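Local coordinates for protein HIAXHD3 (Humicola insolens, PDB 3ZXK) that acts as a family 43 arabinofuranosidase that probably removes arabinose side chains from xylan, a scaffold engineered to gain endo-xylanase activity, at residues Gly145-Ile148 / Met154-Ala157; Ile148-Thr153 / Met196-Gly201. All coordinates share one frame; numbering follows the deposited sequence.

Interaction 1: Gly145-Ile148 / Met154-Ala157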
loop_
_atom_site.group_PDB
_atom_site.type_symbol
_atom_site.label_atom_id
_atom_site.label_comp_id
_atom_site.label_asym_id
_atom_site.label_seq_id
_atom_site.Cartn_x
_atom_site.Cartn_y
_atom_site.Cartn_z
ATOM N N GLY A 145 1.392 -11.620 13.267
ATOM C CA GLY A 145 0.857 -10.622 14.200
ATOM C C GLY A 145 1.693 -10.569 15.466
ATOM O O GLY A 145 1.628 -11.491 16.316
ATOM N N LEU A 146 2.444 -9.471 15.609
ATOM C CA LEU A 146 3.312 -9.241 16.757
ATOM C C LEU A 146 2.564 -8.693 17.962
ATOM O O LEU A 146 1.737 -7.796 17.817
ATOM C CB LEU A 146 4.407 -8.208 16.365
ATOM C CG LEU A 146 5.369 -7.684 17.444
ATOM C CD1 LEU A 146 6.199 -8.834 17.981
ATOM C CD2 LEU A 146 6.276 -6.585 16.899
ATOM N N LEU A 147 2.913 -9.208 19.153
ATOM C CA LEU A 147 2.508 -8.652 20.425
ATOM C C LEU A 147 3.755 -8.417 21.269
ATOM O O LEU A 147 4.540 -9.326 21.427
ATOM C CB LEU A 147 1.566 -9.643 21.182
ATOM C CG LEU A 147 1.375 -9.306 22.673
ATOM C CD1 LEU A 147 0.659 -7.981 22.807
ATOM C CD2 LEU A 147 0.600 -10.375 23.420
ATOM N N ILE A 148 3.946 -7.208 21.768
ATOM C CA ILE A 148 4.920 -6.988 22.828
ATOM C C ILE A 148 4.150 -6.978 24.149
ATOM O O ILE A 148 3.404 -6.030 24.418
ATOM C CB ILE A 148 5.690 -5.669 22.589
ATOM C CG1 ILE A 148 6.277 -5.683 21.154
ATOM C CG2 ILE A 148 6.705 -5.411 23.708
ATOM C CD1 ILE A 148 7.067 -4.454 20.756
ATOM N N MET A 154 8.178 -10.716 23.607
ATOM C CA MET A 154 7.606 -10.568 22.289
ATOM C C MET A 154 7.122 -11.928 21.740
ATOM O O MET A 154 7.828 -12.969 21.850
ATOM C CB MET A 154 8.633 -9.911 21.368
ATOM C CG MET A 154 9.034 -8.509 21.833
ATOM S SD MET A 154 10.414 -7.901 20.859
ATOM C CE MET A 154 9.607 -7.586 19.304
ATOM N N TYR A 155 5.912 -11.925 21.166
ATOM C CA TYR A 155 5.271 -13.100 20.576
ATOM C C TYR A 155 4.799 -12.757 19.184
ATOM O O TYR A 155 4.434 -11.617 18.928
ATOM C CB TYR A 155 4.026 -13.524 21.409
ATOM C CG TYR A 155 4.355 -13.893 22.830
ATOM C CD1 TYR A 155 4.783 -15.175 23.174
ATOM C CD2 TYR A 155 4.271 -12.933 23.839
ATOM C CE1 TYR A 155 5.114 -15.474 24.482
ATOM C CE2 TYR A 155 4.594 -13.240 25.156
ATOM C CZ TYR A 155 5.009 -14.523 25.453
ATOM O OH TYR A 155 5.351 -14.872 26.740
ATOM N N ILE A 156 4.781 -13.760 18.306
ATOM C CA ILE A 156 4.167 -13.605 16.985
ATOM C C ILE A 156 3.174 -14.747 16.733
ATOM O O ILE A 156 3.542 -15.923 16.781
ATOM C CB ILE A 156 5.203 -13.528 15.839
ATOM C CG1 ILE A 156 6.085 -12.272 16.018
ATOM C CG2 ILE A 156 4.519 -13.526 14.467
ATOM C CD1 ILE A 156 7.220 -12.139 15.021
ATOM N N ALA A 157 1.919 -14.370 16.513
ATOM C CA ALA A 157 0.898 -15.278 16.040
ATOM C C ALA A 157 0.977 -15.311 14.500
ATOM O O ALA A 157 1.205 -14.278 13.848
ATOM C CB ALA A 157 -0.492 -14.836 16.529
#

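Interaction 2: Ile148-Thr153 / Met196-Gly201. With EPE (4-(2-hydroxyethyl)-1-piperazine ethanesulfonic acid), chain E.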
loop_
_atom_site.group_PDB
_atom_site.type_symbol
_atom_site.label_atom_id
_atom_site.label_comp_id
_atom_site.label_asym_id
_atom_site.label_seq_id
_atom_site.Cartn_x
_atom_site.Cartn_y
_atom_site.Cartn_z
ATOM N N ILE A 148 3.946 -7.208 21.768
ATOM C CA ILE A 148 4.920 -6.988 22.828
ATOM C C ILE A 148 4.150 -6.978 24.149
ATOM O O ILE A 148 3.404 -6.030 24.418
ATOM C CB ILE A 148 5.690 -5.669 22.589
ATOM C CG1 ILE A 148 6.277 -5.683 21.154
ATOM C CG2 ILE A 148 6.705 -5.411 23.708
ATOM C CD1 ILE A 148 7.067 -4.454 20.756
ATOM N N ASP A 149 4.338 -8.033 24.953
ATOM C CA ASP A 149 3.571 -8.247 26.158
ATOM C C ASP A 149 3.933 -7.245 27.274
ATOM O O ASP A 149 4.924 -6.527 27.194
ATOM C CB ASP A 149 3.730 -9.708 26.603
ATOM C CG ASP A 149 2.592 -10.189 27.450
ATOM O OD1 ASP A 149 1.645 -9.399 27.728
ATOM O OD2 ASP A 149 2.638 -11.374 27.840
ATOM N N ASP A 150 3.114 -7.197 28.315
ATOM C CA ASP A 150 3.295 -6.218 29.401
ATOM C C ASP A 150 4.619 -6.393 30.152
ATOM O O ASP A 150 5.136 -5.433 30.728
ATOM C CB ASP A 150 2.125 -6.285 30.382
ATOM C CG ASP A 150 0.813 -5.844 29.767
ATOM O OD1 ASP A 150 0.810 -4.926 28.909
ATOM O OD2 ASP A 150 -0.229 -6.414 30.149
ATOM N N ASP A 151 5.133 -7.627 30.148
ATOM C CA ASP A 151 6.471 -7.941 30.690
ATOM C C ASP A 151 7.648 -7.833 29.715
ATOM O O ASP A 151 8.769 -8.262 30.031
ATOM C CB ASP A 151 6.464 -9.305 31.371
ATOM C CG ASP A 151 6.262 -10.475 30.396
ATOM O OD1 ASP A 151 6.106 -10.276 29.169
ATOM O OD2 ASP A 151 6.240 -11.626 30.902
ATOM N N ASP A 152 7.374 -7.268 28.537
ATOM C CA ASP A 152 8.354 -7.026 27.468
ATOM C C ASP A 152 8.798 -8.291 26.722
ATOM O O ASP A 152 9.788 -8.258 25.990
ATOM C CB ASP A 152 9.552 -6.190 27.971
ATOM C CG ASP A 152 10.085 -5.194 26.913
ATOM O OD1 ASP A 152 9.437 -4.970 25.850
ATOM O OD2 ASP A 152 11.189 -4.649 27.131
ATOM N N THR A 153 8.071 -9.404 26.872
ATOM C CA THR A 153 8.340 -10.559 26.023
ATOM C C THR A 153 7.552 -10.380 24.724
ATOM O O THR A 153 6.417 -9.956 24.747
ATOM C CB THR A 153 7.970 -11.870 26.711
ATOM O OG1 THR A 153 8.760 -11.996 27.907
ATOM C CG2 THR A 153 8.228 -13.079 25.786
ATOM N N MET A 196 -2.281 -9.839 17.123
ATOM C CA MET A 196 -2.241 -10.351 18.502
ATOM C C MET A 196 -2.258 -9.215 19.545
ATOM O O MET A 196 -1.586 -8.181 19.361
ATOM C CB MET A 196 -1.019 -11.261 18.707
ATOM C CG MET A 196 -1.035 -12.034 20.035
ATOM S SD MET A 196 0.320 -13.224 20.053
ATOM C CE MET A 196 0.042 -14.118 21.579
ATOM N N TYR A 197 -3.027 -9.414 20.628
ATOM C CA TYR A 197 -3.256 -8.349 21.612
ATOM C C TYR A 197 -3.225 -8.865 23.043
ATOM O O TYR A 197 -3.597 -10.013 23.326
ATOM C CB TYR A 197 -4.621 -7.695 21.389
ATOM C CG TYR A 197 -4.828 -7.201 19.964
ATOM C CD1 TYR A 197 -4.373 -5.928 19.558
ATOM C CD2 TYR A 197 -5.453 -8.016 19.023
ATOM C CE1 TYR A 197 -4.532 -5.494 18.249
ATOM C CE2 TYR A 197 -5.623 -7.593 17.710
ATOM C CZ TYR A 197 -5.188 -6.305 17.326
ATOM O OH TYR A 197 -5.322 -5.822 16.006
ATOM N N LYS A 198 -2.804 -7.996 23.944
ATOM C CA LYS A 198 -2.922 -8.231 25.384
ATOM C C LYS A 198 -3.838 -7.122 25.881
ATOM O O LYS A 198 -3.510 -5.939 25.786
ATOM C CB LYS A 198 -1.536 -8.169 26.038
ATOM C CG LYS A 198 -1.527 -8.209 27.557
ATOM C CD LYS A 198 -1.883 -9.580 28.092
ATOM C CE LYS A 198 -1.624 -9.663 29.587
ATOM N NZ LYS A 198 -0.175 -9.489 29.875
ATOM N N ILE A 199 -5.021 -7.503 26.353
ATOM C CA ILE A 199 -6.030 -6.542 26.793
ATOM C C ILE A 199 -6.575 -6.926 28.164
ATOM O O ILE A 199 -7.155 -7.998 28.322
ATOM C CB ILE A 199 -7.176 -6.416 25.772
ATOM C CG1 ILE A 199 -6.639 -6.104 24.373
ATOM C CG2 ILE A 199 -8.196 -5.378 26.269
ATOM C CD1 ILE A 199 -7.691 -6.225 23.260
ATOM N N ARG A 200 -6.375 -6.031 29.147
ATOM C CA ARG A 200 -6.791 -6.240 30.540
ATOM C C ARG A 200 -6.553 -7.656 31.076
ATOM O O ARG A 200 -7.473 -8.309 31.604
ATOM C CB ARG A 200 -8.249 -5.810 30.742
ATOM C CG ARG A 200 -8.529 -4.365 30.365
ATOM C CD ARG A 200 -9.990 -3.992 30.625
ATOM N NE ARG A 200 -10.874 -4.558 29.598
ATOM C CZ ARG A 200 -11.415 -3.876 28.589
ATOM N NH1 ARG A 200 -11.195 -2.572 28.445
ATOM N NH2 ARG A 200 -12.190 -4.508 27.721
ATOM N N GLY A 201 -5.328 -8.146 30.907
ATOM C CA GLY A 201 -4.926 -9.409 31.490
ATOM C C GLY A 201 -5.107 -10.620 30.603
ATOM O O GLY A 201 -4.660 -11.707 30.962
HETATM N N1 EPE E . 1.932 -14.018 32.943
HETATM C C2 EPE E . 1.567 -14.754 31.708
HETATM C C3 EPE E . 1.552 -16.252 32.028
HETATM N N4 EPE E . 2.903 -16.648 32.488
HETATM C C5 EPE E . 3.273 -15.948 33.741
HETATM C C6 EPE E . 3.254 -14.424 33.492
HETATM C C7 EPE E . 2.975 -18.121 32.663
HETATM C C8 EPE E . 4.425 -18.620 32.505
HETATM O O8 EPE E . 4.856 -19.175 33.763
HETATM C C9 EPE E . 1.727 -12.557 32.813
HETATM C C10 EPE E . 2.925 -11.696 32.402
HETATM S S EPE E . 2.347 -10.174 32.104
HETATM O O1S EPE E . 2.896 -9.408 31.041
HETATM O O2S EPE E . 1.088 -9.760 32.618
HETATM O O3S EPE E . 3.285 -9.611 33.294
HETATM O O HOH W 1 -2.921 -6.358 30.521
HETATM O O HOH W 2 -1.690 -4.352 27.396
#

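Interaction 1: Gly145-Ile148 / Met154-Ala157
Leu146, Met154, Ile148 and Ile156 form an apolar group on one face of a two-stranded antiparallel ladder. Leu146 reaches across the strand boundary with one branch: its CD1 methyl lies 3.9 Å from Met154 CE and 4.0 Å from Ile156 CG1, between its two neighbours on the facing strand. CG stands anti to the backbone N of Leu146 (chi1 174°), and the second torsion then swings CD1 over the facing backbone. Met154 runs out extended and then bends at its sulfur (chi3 72°), which turns the terminal methyl back to Leu146. Closer to its root, Met154 CG lies 4.0 Å from Ile148 CG1, the two running out next to each other in a common direction. Tyr98 and Tyr100 of strand 96-103, with Arg89 and Arg91 of strand 87-91, pack on this face.

The other face carries Leu147, Tyr155 and Ala157. Leu147 CD2 only brushes the tyrosine ring, at 4.5 Å from Tyr155 CD2, and both side chains pack on Met196 of strand 192-199.

Between the faces runs the polar seam. Leu147 and Tyr155 are a hydrogen-bonded pair whose bonds are nearly straight: Leu147 N to Tyr155 O is 2.9 Å (171° at the hydrogen) and Tyr155 N to Leu147 O is 3.0 Å. Gly145 and Ala157 form the second such pair, more bent, with Gly145 N at 2.7 Å from Ala157 O. CA-H...O contacts supplement these bonds, among them Leu146 CA to Tyr155 O at 3.4 Å. Met154 and Ile156 direct their own backbone bonds to strand 163-168, extending the sheet. This is a beta hairpin forming the first two strands of a four-stranded antiparallel blade, as in the five-bladed beta-propeller of family 43 hydrolases.

Interaction 2: Ile148-Thr153 / Met196-Gly201
Lys198 meets Asp150 and Asp149 through its ammonium group, which is shared by the two carboxylates. NZ lies 2.8 Å from Asp149 OD1, approaching on the syn side and close to the carboxylate plane, and 3.1 Å from Asp150 OD2, which it meets from well above the plane. With CG anti to the backbone N (chi1 172°), the lysine chain passes CG beside both oxygens, and its later bends at chi2 and chi4 (-63°) bring NZ back to them. Asp149 OD1 is gripped twice, since Asp150 N donates to it at 2.7 Å, while OD2 of the same carboxylate bonds to Tyr203 OH. The shared ammonium probably eases the repulsion between the adjacent acids.

A water bridges Asp150 OD2 to Gly201 N, linking the acid to the turn beyond the lysine. The sulfonate of a bound HEPES buffer molecule lies beside the lysine and the turn, making weak bonds through O2S to Lys198 NZ and through O1S to Asp151 N.

Asp149 to Asp152 form a type I turn, which sets the two acids at the hairpin tip facing Lys198, and Asp151 OD1 takes Thr153 N in an Asx turn. The salt-bridge network joins the loop between strands 145-148 and 154-158 to the end of strand 192-199, in the next sheet.

Overall arrangement
From the N terminus, the chain runs up strand 145-148, turns through the loop that follows and returns along strand 154-158. Interaction 1 closes this short loop as a hairpin. Interaction 2 begins where strand 145-148 ends, at Asp149 and Asp150, but reaches over 40 residues ahead to strand 192-199, closing a long loop that takes in the rest of the four-stranded sheet. The return strand of interaction 1 lies inside that larger loop, so the two contacts interlock rather than follow one another. They also touch: Leu147 CD1 packs on Lys198 N at 3.6 Å. One contact pairs the first two strands of a blade; the other ties their hairpin tip to the neighbouring sheet.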